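Local coordinates for putative diflavin flavoprotein A 3 (Synechocystis sp., PDB 6H0D) that probably passes electrons from NADH to oxygen, reducing it to water, this chain being the flavodiiron core of the longer protein, at residues A[27-32]-A[273-278]; A[48-53]-A[76-81]; A[166-171]-A[220-225]; A[256-261]-A[283-288]; A[290-295]-A[323-328]. All blocks are in the same frame, centred on the assembly; numbering follows the deposited sequence.

Contact 1: residues A[27-32]-A[273-278]; sequences FEIEYG and AQAIAR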
# COMPACT_ATOMS: atom_id res chain seq x y z
N PHE A 27 11.74 6.42 5.15
CA PHE A 27 12.30 5.33 5.95
C PHE A 27 11.25 4.24 6.07
O PHE A 27 10.56 4.11 7.09
CB PHE A 27 12.70 5.80 7.35
CG PHE A 27 14.06 6.42 7.42
CD1 PHE A 27 15.20 5.63 7.37
CD2 PHE A 27 14.20 7.80 7.55
CE1 PHE A 27 16.46 6.20 7.45
CE2 PHE A 27 15.45 8.38 7.63
CZ PHE A 27 16.58 7.57 7.58
N GLU A 28 11.10 3.46 5.01
CA GLU A 28 10.17 2.35 5.01
C GLU A 28 10.93 1.16 4.45
O GLU A 28 11.73 1.32 3.55
CB GLU A 28 8.92 2.68 4.19
CG GLU A 28 8.00 3.60 5.00
CD GLU A 28 6.76 4.00 4.26
OE1 GLU A 28 6.65 3.67 3.05
OE2 GLU A 28 5.90 4.64 4.90
N ILE A 29 10.71 -0.02 5.02
CA ILE A 29 11.48 -1.21 4.65
C ILE A 29 11.51 -1.42 3.11
O ILE A 29 12.53 -1.88 2.55
CB ILE A 29 10.92 -2.47 5.40
CG1 ILE A 29 11.97 -3.56 5.53
CG2 ILE A 29 9.63 -2.98 4.78
CD1 ILE A 29 12.90 -3.32 6.70
N GLU A 30 10.43 -1.02 2.43
CA GLU A 30 10.34 -1.28 1.00
C GLU A 30 11.37 -0.46 0.20
O GLU A 30 11.65 -0.79 -0.95
CB GLU A 30 8.93 -1.02 0.48
CG GLU A 30 8.59 0.45 0.35
CD GLU A 30 7.08 0.72 0.36
OE1 GLU A 30 6.48 1.06 -0.72
OE2 GLU A 30 6.52 0.61 1.47
N TYR A 31 11.94 0.59 0.80
CA TYR A 31 12.93 1.40 0.09
C TYR A 31 14.35 0.89 0.35
O TYR A 31 15.33 1.49 -0.09
CB TYR A 31 12.76 2.89 0.45
CG TYR A 31 11.41 3.41 -0.02
CD1 TYR A 31 11.11 3.50 -1.37
CD2 TYR A 31 10.42 3.79 0.88
CE1 TYR A 31 9.87 3.95 -1.81
CE2 TYR A 31 9.17 4.23 0.46
CZ TYR A 31 8.90 4.30 -0.89
OH TYR A 31 7.66 4.73 -1.33
N GLY A 32 14.42 -0.27 0.99
CA GLY A 32 15.66 -0.81 1.52
C GLY A 32 16.81 -1.11 0.58
O GLY A 32 17.96 -1.01 0.99
N ALA A 273 5.06 -2.12 11.49
CA ALA A 273 4.38 -3.37 11.15
C ALA A 273 4.99 -4.02 9.88
O ALA A 273 5.18 -5.25 9.83
CB ALA A 273 2.86 -3.12 10.95
N GLN A 274 5.26 -3.18 8.88
CA GLN A 274 5.78 -3.64 7.58
C GLN A 274 7.09 -4.31 7.84
O GLN A 274 7.39 -5.36 7.27
CB GLN A 274 5.97 -2.47 6.59
CG GLN A 274 4.70 -1.61 6.30
CD GLN A 274 5.02 -0.17 5.76
OE1 GLN A 274 6.15 0.12 5.26
NE2 GLN A 274 4.01 0.75 5.87
N ALA A 275 7.87 -3.70 8.73
CA ALA A 275 9.23 -4.16 9.03
C ALA A 275 9.18 -5.50 9.74
O ALA A 275 9.90 -6.44 9.35
CB ALA A 275 9.99 -3.13 9.86
N ILE A 276 8.34 -5.60 10.78
CA ILE A 276 8.16 -6.84 11.53
C ILE A 276 7.64 -7.97 10.64
O ILE A 276 8.10 -9.11 10.70
CB ILE A 276 7.21 -6.63 12.72
CG1 ILE A 276 7.87 -5.71 13.76
CG2 ILE A 276 6.84 -7.96 13.35
CD1 ILE A 276 6.90 -5.15 14.79
N ALA A 277 6.68 -7.64 9.79
CA ALA A 277 6.15 -8.62 8.86
C ALA A 277 7.27 -9.19 7.98
O ALA A 277 7.38 -10.40 7.80
CB ALA A 277 5.05 -8.00 8.01
N ARG A 278 8.11 -8.30 7.44
CA ARG A 278 9.18 -8.70 6.52
C ARG A 278 10.17 -9.63 7.24
O ARG A 278 10.62 -10.62 6.66
CB ARG A 278 9.86 -7.45 5.95
CG ARG A 278 11.22 -7.64 5.24
CD ARG A 278 11.24 -8.68 4.11
NE ARG A 278 12.60 -8.71 3.53
CZ ARG A 278 13.03 -9.57 2.60
NH1 ARG A 278 12.21 -10.51 2.13
NH2 ARG A 278 14.28 -9.49 2.15
O HOH W 1 4.09 3.75 6.53
O HOH W 2 8.47 -0.05 6.83

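Contact 2: residues A[48-53]-A[76-81]; sequences KIALFD and LDYVIL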
# COMPACT_ATOMS: atom_id res chain seq x y z
N LYS A 48 -12.74 13.65 -22.88
CA LYS A 48 -12.56 14.12 -21.53
C LYS A 48 -11.08 13.90 -21.17
O LYS A 48 -10.38 13.11 -21.83
CB LYS A 48 -13.49 13.41 -20.55
CG LYS A 48 -14.96 13.51 -20.88
CD LYS A 48 -15.59 14.72 -20.21
CE LYS A 48 -17.04 14.91 -20.64
NZ LYS A 48 -17.81 13.63 -20.57
N ILE A 49 -10.61 14.60 -20.15
CA ILE A 49 -9.21 14.54 -19.74
C ILE A 49 -9.09 14.04 -18.30
O ILE A 49 -9.64 14.65 -17.38
CB ILE A 49 -8.55 15.92 -19.89
CG1 ILE A 49 -8.63 16.36 -21.35
CG2 ILE A 49 -7.12 15.90 -19.35
CD1 ILE A 49 -8.10 17.73 -21.57
N ALA A 50 -8.41 12.91 -18.11
CA ALA A 50 -8.25 12.33 -16.77
C ALA A 50 -6.78 12.23 -16.38
O ALA A 50 -5.93 11.80 -17.18
CB ALA A 50 -8.91 10.97 -16.69
N LEU A 51 -6.49 12.64 -15.14
CA LEU A 51 -5.18 12.50 -14.56
C LEU A 51 -5.23 11.44 -13.42
O LEU A 51 -5.97 11.61 -12.45
CB LEU A 51 -4.69 13.86 -14.05
CG LEU A 51 -3.37 13.82 -13.28
CD1 LEU A 51 -2.24 13.44 -14.24
CD2 LEU A 51 -3.11 15.15 -12.55
N PHE A 52 -4.46 10.36 -13.56
CA PHE A 52 -4.27 9.33 -12.52
C PHE A 52 -3.15 9.66 -11.54
O PHE A 52 -2.02 9.84 -11.95
CB PHE A 52 -3.90 7.97 -13.11
CG PHE A 52 -4.96 7.34 -13.98
CD1 PHE A 52 -5.65 6.20 -13.53
CD2 PHE A 52 -5.20 7.82 -15.29
CE1 PHE A 52 -6.60 5.56 -14.36
CE2 PHE A 52 -6.15 7.21 -16.12
CZ PHE A 52 -6.85 6.07 -15.66
N ASP A 53 -3.45 9.70 -10.25
CA ASP A 53 -2.42 9.60 -9.23
C ASP A 53 -1.30 10.61 -9.24
O ASP A 53 -0.14 10.23 -9.42
CB ASP A 53 -1.78 8.24 -9.31
CG ASP A 53 -2.79 7.16 -9.13
OD1 ASP A 53 -3.52 7.23 -8.11
OD2 ASP A 53 -2.88 6.27 -10.00
N LEU A 76 -8.84 20.09 -17.04
CA LEU A 76 -8.82 18.78 -16.42
C LEU A 76 -10.23 18.35 -15.97
O LEU A 76 -10.84 19.00 -15.12
CB LEU A 76 -7.85 18.79 -15.24
CG LEU A 76 -7.65 17.47 -14.55
CD1 LEU A 76 -7.21 16.45 -15.59
CD2 LEU A 76 -6.62 17.67 -13.46
N ASP A 77 -10.75 17.27 -16.54
CA ASP A 77 -12.09 16.82 -16.14
C ASP A 77 -12.08 15.95 -14.88
O ASP A 77 -12.95 16.07 -14.01
CB ASP A 77 -12.77 16.05 -17.28
CG ASP A 77 -13.02 16.93 -18.50
OD1 ASP A 77 -13.93 17.79 -18.41
OD2 ASP A 77 -12.30 16.76 -19.52
N TYR A 78 -11.09 15.06 -14.79
CA TYR A 78 -11.06 14.07 -13.73
C TYR A 78 -9.69 13.90 -13.07
O TYR A 78 -8.64 13.93 -13.74
CB TYR A 78 -11.52 12.71 -14.28
CG TYR A 78 -12.91 12.69 -14.88
CD1 TYR A 78 -13.09 12.55 -16.26
CD2 TYR A 78 -14.05 12.79 -14.07
CE1 TYR A 78 -14.36 12.52 -16.81
CE2 TYR A 78 -15.33 12.76 -14.63
CZ TYR A 78 -15.47 12.63 -16.00
OH TYR A 78 -16.74 12.61 -16.56
N VAL A 79 -9.70 13.70 -11.76
CA VAL A 79 -8.50 13.22 -11.09
C VAL A 79 -8.83 11.84 -10.54
O VAL A 79 -9.68 11.71 -9.67
CB VAL A 79 -8.02 14.22 -10.01
CG1 VAL A 79 -6.80 13.67 -9.25
CG2 VAL A 79 -7.69 15.56 -10.67
N ILE A 80 -8.17 10.81 -11.08
CA ILE A 80 -8.46 9.42 -10.74
C ILE A 80 -7.46 8.87 -9.72
O ILE A 80 -6.25 8.90 -9.96
CB ILE A 80 -8.45 8.54 -12.00
CG1 ILE A 80 -9.52 9.01 -12.99
CG2 ILE A 80 -8.69 7.09 -11.64
CD1 ILE A 80 -9.59 8.19 -14.24
N LEU A 81 -7.93 8.40 -8.57
CA LEU A 81 -7.00 7.92 -7.53
C LEU A 81 -6.99 6.39 -7.38
O LEU A 81 -8.03 5.76 -7.09
CB LEU A 81 -7.34 8.56 -6.18
CG LEU A 81 -7.45 10.07 -6.27
CD1 LEU A 81 -7.95 10.65 -4.95
CD2 LEU A 81 -6.10 10.61 -6.63
O HOH W 3 -17.94 11.18 -19.09

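Contact 3: residues A[166-171]-A[220-225]; sequences EILFTD and YPAQTY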
# COMPACT_ATOMS: atom_id res chain seq x y z
N GLU A 166 -5.41 -1.03 -23.98
CA GLU A 166 -5.09 -2.30 -23.31
C GLU A 166 -4.11 -2.09 -22.15
O GLU A 166 -3.28 -2.96 -21.85
CB GLU A 166 -4.53 -3.31 -24.32
CG GLU A 166 -5.61 -3.98 -25.14
CD GLU A 166 -5.15 -4.42 -26.51
OE1 GLU A 166 -4.21 -3.82 -27.08
OE2 GLU A 166 -5.77 -5.37 -27.04
N ILE A 167 -4.23 -0.94 -21.49
CA ILE A 167 -3.45 -0.67 -20.29
C ILE A 167 -4.29 -0.91 -19.06
O ILE A 167 -5.44 -0.44 -18.94
CB ILE A 167 -2.94 0.78 -20.25
CG1 ILE A 167 -2.05 1.06 -21.46
CG2 ILE A 167 -2.23 1.07 -18.89
CD1 ILE A 167 -1.63 2.52 -21.55
N LEU A 168 -3.72 -1.66 -18.13
CA LEU A 168 -4.29 -1.82 -16.81
C LEU A 168 -3.51 -0.94 -15.85
O LEU A 168 -2.29 -1.10 -15.72
CB LEU A 168 -4.23 -3.29 -16.42
CG LEU A 168 -5.07 -3.88 -15.30
CD1 LEU A 168 -6.45 -3.20 -15.16
CD2 LEU A 168 -5.21 -5.34 -15.69
N PHE A 169 -4.17 0.03 -15.23
CA PHE A 169 -3.51 0.91 -14.27
C PHE A 169 -3.60 0.22 -12.92
O PHE A 169 -4.70 0.06 -12.39
CB PHE A 169 -4.16 2.29 -14.25
CG PHE A 169 -4.03 3.00 -15.57
CD1 PHE A 169 -2.92 3.79 -15.85
CD2 PHE A 169 -4.98 2.83 -16.55
CE1 PHE A 169 -2.78 4.42 -17.06
CE2 PHE A 169 -4.83 3.44 -17.79
CZ PHE A 169 -3.74 4.24 -18.04
N THR A 170 -2.45 -0.21 -12.40
CA THR A 170 -2.44 -1.23 -11.35
C THR A 170 -2.05 -0.69 -10.00
O THR A 170 -2.01 -1.47 -9.02
CB THR A 170 -1.47 -2.41 -11.66
OG1 THR A 170 -0.16 -1.90 -11.91
CG2 THR A 170 -1.96 -3.21 -12.88
N ASP A 171 -1.74 0.61 -9.95
CA ASP A 171 -1.45 1.29 -8.68
C ASP A 171 -0.30 0.55 -7.98
O ASP A 171 0.77 0.38 -8.58
CB ASP A 171 -2.71 1.38 -7.81
CG ASP A 171 -2.53 2.31 -6.60
OD1 ASP A 171 -2.39 3.54 -6.79
OD2 ASP A 171 -2.53 1.80 -5.46
N TYR A 220 -9.32 -8.94 -17.75
CA TYR A 220 -9.03 -7.82 -18.66
C TYR A 220 -7.79 -8.13 -19.45
O TYR A 220 -6.74 -8.43 -18.88
CB TYR A 220 -8.86 -6.50 -17.88
CG TYR A 220 -10.09 -6.21 -17.05
CD1 TYR A 220 -11.12 -5.47 -17.58
CD2 TYR A 220 -10.23 -6.72 -15.77
CE1 TYR A 220 -12.27 -5.21 -16.84
CE2 TYR A 220 -11.37 -6.48 -15.03
CZ TYR A 220 -12.39 -5.72 -15.58
OH TYR A 220 -13.55 -5.46 -14.86
N PRO A 221 -7.91 -8.08 -20.78
CA PRO A 221 -6.81 -8.47 -21.68
C PRO A 221 -5.66 -7.46 -21.76
O PRO A 221 -5.30 -7.07 -22.87
CB PRO A 221 -7.51 -8.59 -23.05
CG PRO A 221 -8.72 -7.71 -22.95
CD PRO A 221 -9.17 -7.80 -21.51
N ALA A 222 -5.07 -7.08 -20.61
CA ALA A 222 -4.03 -6.06 -20.56
C ALA A 222 -2.76 -6.48 -21.28
O ALA A 222 -2.33 -7.61 -21.12
CB ALA A 222 -3.71 -5.70 -19.14
N GLN A 223 -2.17 -5.56 -22.06
CA GLN A 223 -0.88 -5.73 -22.72
C GLN A 223 0.21 -4.97 -21.95
O GLN A 223 1.39 -5.17 -22.19
CB GLN A 223 -0.93 -5.21 -24.14
CG GLN A 223 -1.97 -5.89 -24.97
CD GLN A 223 -1.50 -7.22 -25.51
OE1 GLN A 223 -0.55 -7.29 -26.29
NE2 GLN A 223 -2.16 -8.30 -25.09
N THR A 224 -0.22 -4.11 -21.03
CA THR A 224 0.68 -3.29 -20.22
C THR A 224 0.10 -3.14 -18.83
O THR A 224 -1.11 -2.94 -18.70
CB THR A 224 0.85 -1.88 -20.82
OG1 THR A 224 1.25 -2.02 -22.18
CG2 THR A 224 1.87 -1.04 -20.04
N TYR A 225 0.93 -3.24 -17.80
CA TYR A 225 0.54 -2.76 -16.47
C TYR A 225 1.16 -1.40 -16.28
O TYR A 225 2.36 -1.21 -16.57
CB TYR A 225 1.04 -3.68 -15.37
CG TYR A 225 0.52 -5.11 -15.39
CD1 TYR A 225 -0.75 -5.43 -15.89
CD2 TYR A 225 1.31 -6.13 -14.87
CE1 TYR A 225 -1.21 -6.73 -15.87
CE2 TYR A 225 0.85 -7.44 -14.83
CZ TYR A 225 -0.39 -7.74 -15.33
OH TYR A 225 -0.79 -9.07 -15.28
O HOH W 4 -1.05 -1.80 -24.04
O HOH W 5 -5.46 -7.63 -25.35

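Contact 4: residues A[256-261]-A[283-288]; sequences LNVALI and AGVAVT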
# COMPACT_ATOMS: atom_id res chain seq x y z
N LEU A 256 3.43 -22.37 8.98
CA LEU A 256 3.09 -21.43 10.04
C LEU A 256 2.67 -20.06 9.50
O LEU A 256 3.14 -19.57 8.46
CB LEU A 256 4.27 -21.29 10.99
CG LEU A 256 4.67 -22.64 11.58
CD1 LEU A 256 5.96 -22.48 12.38
CD2 LEU A 256 3.55 -23.27 12.45
N ASN A 257 1.75 -19.45 10.23
CA ASN A 257 1.20 -18.18 9.85
C ASN A 257 1.13 -17.27 11.08
O ASN A 257 0.83 -17.75 12.19
CB ASN A 257 -0.18 -18.40 9.22
CG ASN A 257 -0.92 -17.09 8.99
OD1 ASN A 257 -1.38 -16.44 9.94
ND2 ASN A 257 -1.06 -16.71 7.72
N VAL A 258 1.42 -15.99 10.93
CA VAL A 258 1.25 -15.05 12.04
C VAL A 258 0.19 -14.02 11.68
O VAL A 258 0.26 -13.42 10.60
CB VAL A 258 2.57 -14.32 12.40
CG1 VAL A 258 2.34 -13.32 13.58
CG2 VAL A 258 3.65 -15.30 12.73
N ALA A 259 -0.79 -13.82 12.58
CA ALA A 259 -1.77 -12.74 12.46
C ALA A 259 -1.15 -11.44 13.01
O ALA A 259 -0.80 -11.36 14.18
CB ALA A 259 -3.04 -13.09 13.21
N LEU A 260 -0.96 -10.45 12.16
CA LEU A 260 -0.33 -9.22 12.60
C LEU A 260 -1.39 -8.17 12.53
O LEU A 260 -1.73 -7.70 11.42
CB LEU A 260 0.88 -8.82 11.75
CG LEU A 260 1.86 -7.83 12.39
CD1 LEU A 260 3.18 -7.87 11.66
CD2 LEU A 260 1.35 -6.43 12.33
N ILE A 261 -1.91 -7.82 13.70
CA ILE A 261 -3.03 -6.90 13.81
C ILE A 261 -2.54 -5.53 14.24
O ILE A 261 -1.93 -5.38 15.29
CB ILE A 261 -4.04 -7.41 14.83
CG1 ILE A 261 -4.58 -8.76 14.36
CG2 ILE A 261 -5.13 -6.40 15.05
CD1 ILE A 261 -5.48 -9.41 15.35
N ALA A 283 11.75 -15.25 7.01
CA ALA A 283 12.11 -16.44 7.77
C ALA A 283 11.25 -17.66 7.41
O ALA A 283 11.32 -18.69 8.07
CB ALA A 283 12.02 -16.14 9.27
N GLY A 284 10.42 -17.54 6.37
CA GLY A 284 9.60 -18.65 5.90
C GLY A 284 8.28 -18.86 6.62
O GLY A 284 7.68 -19.93 6.49
N VAL A 285 7.83 -17.86 7.38
CA VAL A 285 6.54 -17.92 8.06
C VAL A 285 5.60 -16.89 7.44
O VAL A 285 6.00 -15.74 7.25
CB VAL A 285 6.71 -17.66 9.56
CG1 VAL A 285 5.37 -17.49 10.25
CG2 VAL A 285 7.51 -18.80 10.20
N ALA A 286 4.38 -17.31 7.08
CA ALA A 286 3.41 -16.42 6.44
C ALA A 286 2.94 -15.38 7.43
O ALA A 286 2.91 -15.64 8.64
CB ALA A 286 2.21 -17.21 5.90
N VAL A 287 2.56 -14.21 6.91
CA VAL A 287 1.93 -13.18 7.72
C VAL A 287 0.59 -12.80 7.09
O VAL A 287 0.51 -12.61 5.89
CB VAL A 287 2.79 -11.91 7.85
CG1 VAL A 287 2.04 -10.82 8.62
CG2 VAL A 287 4.16 -12.22 8.51
N THR A 288 -0.45 -12.75 7.92
CA THR A 288 -1.73 -12.16 7.57
C THR A 288 -1.85 -10.84 8.30
O THR A 288 -2.18 -10.77 9.50
CB THR A 288 -2.90 -13.08 7.91
OG1 THR A 288 -2.78 -14.28 7.14
CG2 THR A 288 -4.23 -12.39 7.60
O HOH W 6 5.99 -21.98 8.01

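Contact 5: residues A[290-295]-A[323-328]; sequences INAETS and TPIQTA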
# COMPACT_ATOMS: atom_id res chain seq x y z
N ILE A 290 -3.49 -7.49 9.34
CA ILE A 290 -4.85 -7.02 9.57
C ILE A 290 -4.76 -5.55 9.99
O ILE A 290 -4.15 -5.23 11.04
CB ILE A 290 -5.58 -7.84 10.70
CG1 ILE A 290 -5.67 -9.33 10.38
CG2 ILE A 290 -6.94 -7.24 11.03
CD1 ILE A 290 -6.76 -9.67 9.44
N ASN A 291 -5.32 -4.66 9.18
CA ASN A 291 -5.50 -3.27 9.56
C ASN A 291 -6.80 -3.17 10.37
O ASN A 291 -7.88 -3.22 9.79
CB ASN A 291 -5.53 -2.38 8.32
CG ASN A 291 -5.71 -0.91 8.64
OD1 ASN A 291 -5.94 -0.51 9.79
ND2 ASN A 291 -5.64 -0.08 7.59
N ALA A 292 -6.68 -3.06 11.69
CA ALA A 292 -7.85 -3.13 12.58
C ALA A 292 -8.86 -2.04 12.26
O ALA A 292 -10.05 -2.18 12.52
CB ALA A 292 -7.44 -3.04 14.04
N GLU A 293 -8.37 -0.93 11.72
CA GLU A 293 -9.27 0.18 11.42
C GLU A 293 -10.21 -0.15 10.27
O GLU A 293 -11.32 0.37 10.21
CB GLU A 293 -8.49 1.44 11.09
CG GLU A 293 -9.30 2.70 11.21
CD GLU A 293 -8.54 3.94 10.79
OE1 GLU A 293 -9.14 5.04 10.85
OE2 GLU A 293 -7.35 3.81 10.38
N THR A 294 -9.80 -1.03 9.36
CA THR A 294 -10.63 -1.31 8.20
C THR A 294 -11.14 -2.75 8.16
O THR A 294 -12.00 -3.08 7.37
CB THR A 294 -9.88 -1.04 6.91
OG1 THR A 294 -8.77 -1.93 6.83
CG2 THR A 294 -9.39 0.40 6.88
N SER A 295 -10.62 -3.60 9.02
CA SER A 295 -11.06 -4.98 9.07
C SER A 295 -12.41 -5.17 9.78
O SER A 295 -12.92 -4.28 10.46
CB SER A 295 -9.96 -5.80 9.74
OG SER A 295 -10.39 -7.12 10.05
N THR A 323 -9.90 2.77 19.32
CA THR A 323 -11.02 1.85 19.45
C THR A 323 -10.94 0.51 18.66
O THR A 323 -11.27 -0.56 19.20
CB THR A 323 -12.28 2.57 19.06
OG1 THR A 323 -12.59 3.50 20.09
CG2 THR A 323 -13.41 1.58 18.89
N PRO A 324 -10.48 0.53 17.39
CA PRO A 324 -10.36 -0.74 16.64
C PRO A 324 -9.37 -1.74 17.23
O PRO A 324 -9.52 -2.96 17.03
CB PRO A 324 -9.86 -0.27 15.27
CG PRO A 324 -10.28 1.14 15.19
CD PRO A 324 -10.13 1.68 16.56
N ILE A 325 -8.35 -1.24 17.91
CA ILE A 325 -7.42 -2.10 18.62
C ILE A 325 -8.06 -2.70 19.88
O ILE A 325 -7.86 -3.88 20.19
CB ILE A 325 -6.16 -1.33 19.00
CG1 ILE A 325 -5.36 -1.00 17.71
CG2 ILE A 325 -5.30 -2.15 19.98
CD1 ILE A 325 -4.64 -2.23 17.07
N GLN A 326 -8.87 -1.91 20.59
CA GLN A 326 -9.61 -2.41 21.75
C GLN A 326 -10.55 -3.53 21.36
O GLN A 326 -10.54 -4.59 21.97
CB GLN A 326 -10.37 -1.26 22.43
CG GLN A 326 -9.41 -0.22 22.98
CD GLN A 326 -10.12 0.91 23.68
OE1 GLN A 326 -11.16 0.73 24.33
NE2 GLN A 326 -9.56 2.12 23.54
N THR A 327 -11.33 -3.33 20.31
CA THR A 327 -12.28 -4.34 19.88
C THR A 327 -11.54 -5.58 19.30
O THR A 327 -11.97 -6.72 19.53
CB THR A 327 -13.30 -3.76 18.87
OG1 THR A 327 -12.62 -3.26 17.72
CG2 THR A 327 -14.08 -2.62 19.52
N ALA A 328 -10.44 -5.37 18.57
CA ALA A 328 -9.62 -6.49 18.06
C ALA A 328 -9.07 -7.33 19.22
O ALA A 328 -9.03 -8.57 19.16
CB ALA A 328 -8.49 -5.96 17.18

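Contact 1: residues A[27-32]-A[273-278]
Ile29 and Gln274 meet where a loop of the metallo-beta-lactamase-like part touches a helix of the flavodoxin-like part. The tight side is apolar. Ile29 points toward the helix. Its CG1 is anti to the backbone N (chi1 -156°), which sends CD1 on to Ala275 CB at 4.3 Å. The CG2 branch of Ile29 lies 4.1 Å from Gln274 CB, and the two side chains run past each other in opposite directions. Ile29 CG1 also meets Arg278 CG at 4.2 Å, the chains crossing at about a right angle.

The other side, around Glu28 and Gln274, is looser and watery. No direct hydrogen bond joins the segments. One water donates to Gln274 OE1 at 2.8 Å and accepts from Ile29 N at 2.9 Å. A second water donates to Glu28 OE2 at 2.6 Å and accepts a weak bond from Gln274 NE2. Glu30 is buried, its carboxylate held by a hydrogen bond to His177 and a salt bridge to Arg153.

Helix 189-203 borders the apolar side through Cys201 and Tyr197. Helix 382-401 adds Glu389 against Ile29 and Cys388 against Ala275, and helix 268-282 itself rests on strand 257-262.

Contact 2: residues A[48-53]-A[76-81]
A beta-alpha-beta unit of the metallo-hydrolase domain brings strands 49-52 and 78-80 side by side, with helix 60-70 between them in the chain. Ile80 meets Phe52 and Ala50 on one face of the pair. Ile80 CD1 sits over a face of the Phe52 ring, 4.0 Å from its centroid, in a CH-pi contact. The CG2 branch of Ile80 touches Phe52 CD1 at 3.7 Å, and its CD1 also reaches Ala50 CB. Ile80 CG2 is anti to the backbone N and CG1 anti to the carbonyl carbon (chi1 -61°), which sets both branches against the ring.

The strands are parallel and cross at -27°. Leu51 uses both its backbone N and O: N gives a nearly straight bond to Tyr78 O at 2.9 Å (175°), and O accepts from Ile80 N at 2.7 Å. Asp53 N continues the pattern to Ile80 O. In the mixed sheet, strand 37-45 flanks one side of the pair and strand 103-106 the other.

Ile49 O accepts two hydrogen bonds, from Tyr78 N and, more bent, from Asp77 N. Ile49 N donates to Asp77 OD2 at 2.8 Å, on its anti lone pair. On the other face Leu76 CD1 packs against Ile49 CG2 at 3.8 Å and against Leu51 CB. Lys48 CB lies at the edge of the Tyr78 ring, near its plane. A water links Lys48 NZ to Tyr78 OH.

Contact 3: residues A[166-171]-A[220-225]
Glu166, Leu168 and Tyr225 have the most surface buried here. Glu166 lies alongside Gln223, pointing the same way, with Glu166 CB 3.7 Å from Gln223 CG. The carboxylate and amide planes are 38° apart. A water donates to both Glu166 OE2 and Pro221 O, tying the acid to the turn. Glu166 O accepts from Gln223 N at 2.8 Å, in the carbonyl plane, and more weakly from Thr224 N.

A G1 beta bulge sets Glu166 and Ile167 together opposite Asp162 on strand 158-162. Beyond it, strand 167-171 runs parallel to strand 224-227, an outer strand of a five-stranded mixed sheet in the metallo-hydrolase domain. Tyr220 to Ala222 form an inverse gamma turn about Pro221, closed by Ala222 N to Tyr220 O.

Leu168 N makes a nearly straight bond to Thr224 O at 3.0 Å (176°). Leu168 CG is anti to the backbone N (chi1 -162°); CB packs on Ala222 CB at 3.7 Å and CD2 reaches Ala222 CB at 3.8 Å.

Tyr225 presents the edge of its ring to Leu168, with CD1 4.1 Å from Leu168 CB. Thr170 CG2 lies 3.9 Å from Tyr225 CB and approaches the ring obliquely. The ring stacks on Phe174, and Tyr225 OH bonds to Thr241.

Contact 4: residues A[256-261]-A[283-288]
Thr288 OG1 lies close to the plane of the Asn257 amide, 6° out of it; Asn257 ND2 donates to it at 3.0 Å, nearly straight (172°). Asn257 CG is anti to the backbone N (chi1 171°), which turns ND2 across to the neighbouring strand. Ala286 CB lies to one side of the amide plane, 3.8 Å from the same ND2. Thr288 OG1 is also bonded to Lys306.

The backbones pair as parallel strands. Val258 N bonds to Ala286 O at 2.8 Å, and Val258 O accepts from Thr288 N. Leu260 N reaches Thr288 O from above the carbonyl plane.

On the other face Val258 CG2 touches Val285 CG1 at 3.7 Å, and Leu260 CB touches Val287 CG1 at 3.9 Å. Helices 382-401 and 268-282 cover this face. The latter is the crossover of the beta-alpha-beta unit, which lies in the flavodoxin-like domain.

The chemistry therefore differs by face: aliphatic under the helices, polar around Asn257 and Thr288, where one hydroxyl oxygen meets both an amide and a lysine.

Contact 5: residues A[290-295]-A[323-328]
Ala292 and Pro324 carry this contact, which is made of apolar packing with no hydrogen bond between the segments. Ala292 CB points to the helix and lies 3.9 Å from Pro324 CB. Ile325 reaches the same methyl with its CD1 at 4.2 Å, and Ala328 CB approaches it at 4.4 Å. The methyl of Ala292 thus meets three side chains of the first turns of helix 323-335. Beside it, Pro324 CG is 4.0 Å from Glu293 CA, while the carboxylate of Glu293 extends away from the helix.

Two carbonyl oxygens touch carbon atoms across the contact. Ala292 O lies 3.4 Å from Pro324 CB, and Pro324 O lies 3.6 Å from Ala292 CB.

The hydrogen bonds stay within each segment. Asn291 OD1 accepts from Glu293 N at 3.1 Å, an Asx turn, with the donor above the carbonyl plane of the amide. Asn291 O accepts from both Thr294 N and Ser295 N. On the helix, Ala328 N bonds to Pro324 O. Asn291 ND2 bonds to Pro152 O, a link to the metallo-hydrolase part.

The contact joins the end of strand 286-291 to the start of helix 323-335 in the flavodoxin-like domain. The chemistry across it is van der Waals contact alone; the turn after Asn291 has polar bonds within its own segment, so its shape probably does not depend on bonds from the helix.

Overall arrangement
Contacts 2 and 3 belong to the metallo-hydrolase domain, contacts 4 and 5 to the flavodoxin-like domain, and contact 1 joins the two. Contacts 2 and 3 lie in different sheets, their centres about 17 Å apart, and touch where Phe52 stacks on Phe169. Contacts 4 and 5 share strand 286-291, with centres about 18 Å apart. Between centres, contact 4 is about 15 Å from contact 1 and about 38 Å from contact 2. Along the chain, contacts 2 and 3 fall between the segments of contact 1, so the helix of the second domain comes back to a loop near the start. Contact 4 alternates with contact 1, helix 268-282 lying between its two strands, and contact 5 follows.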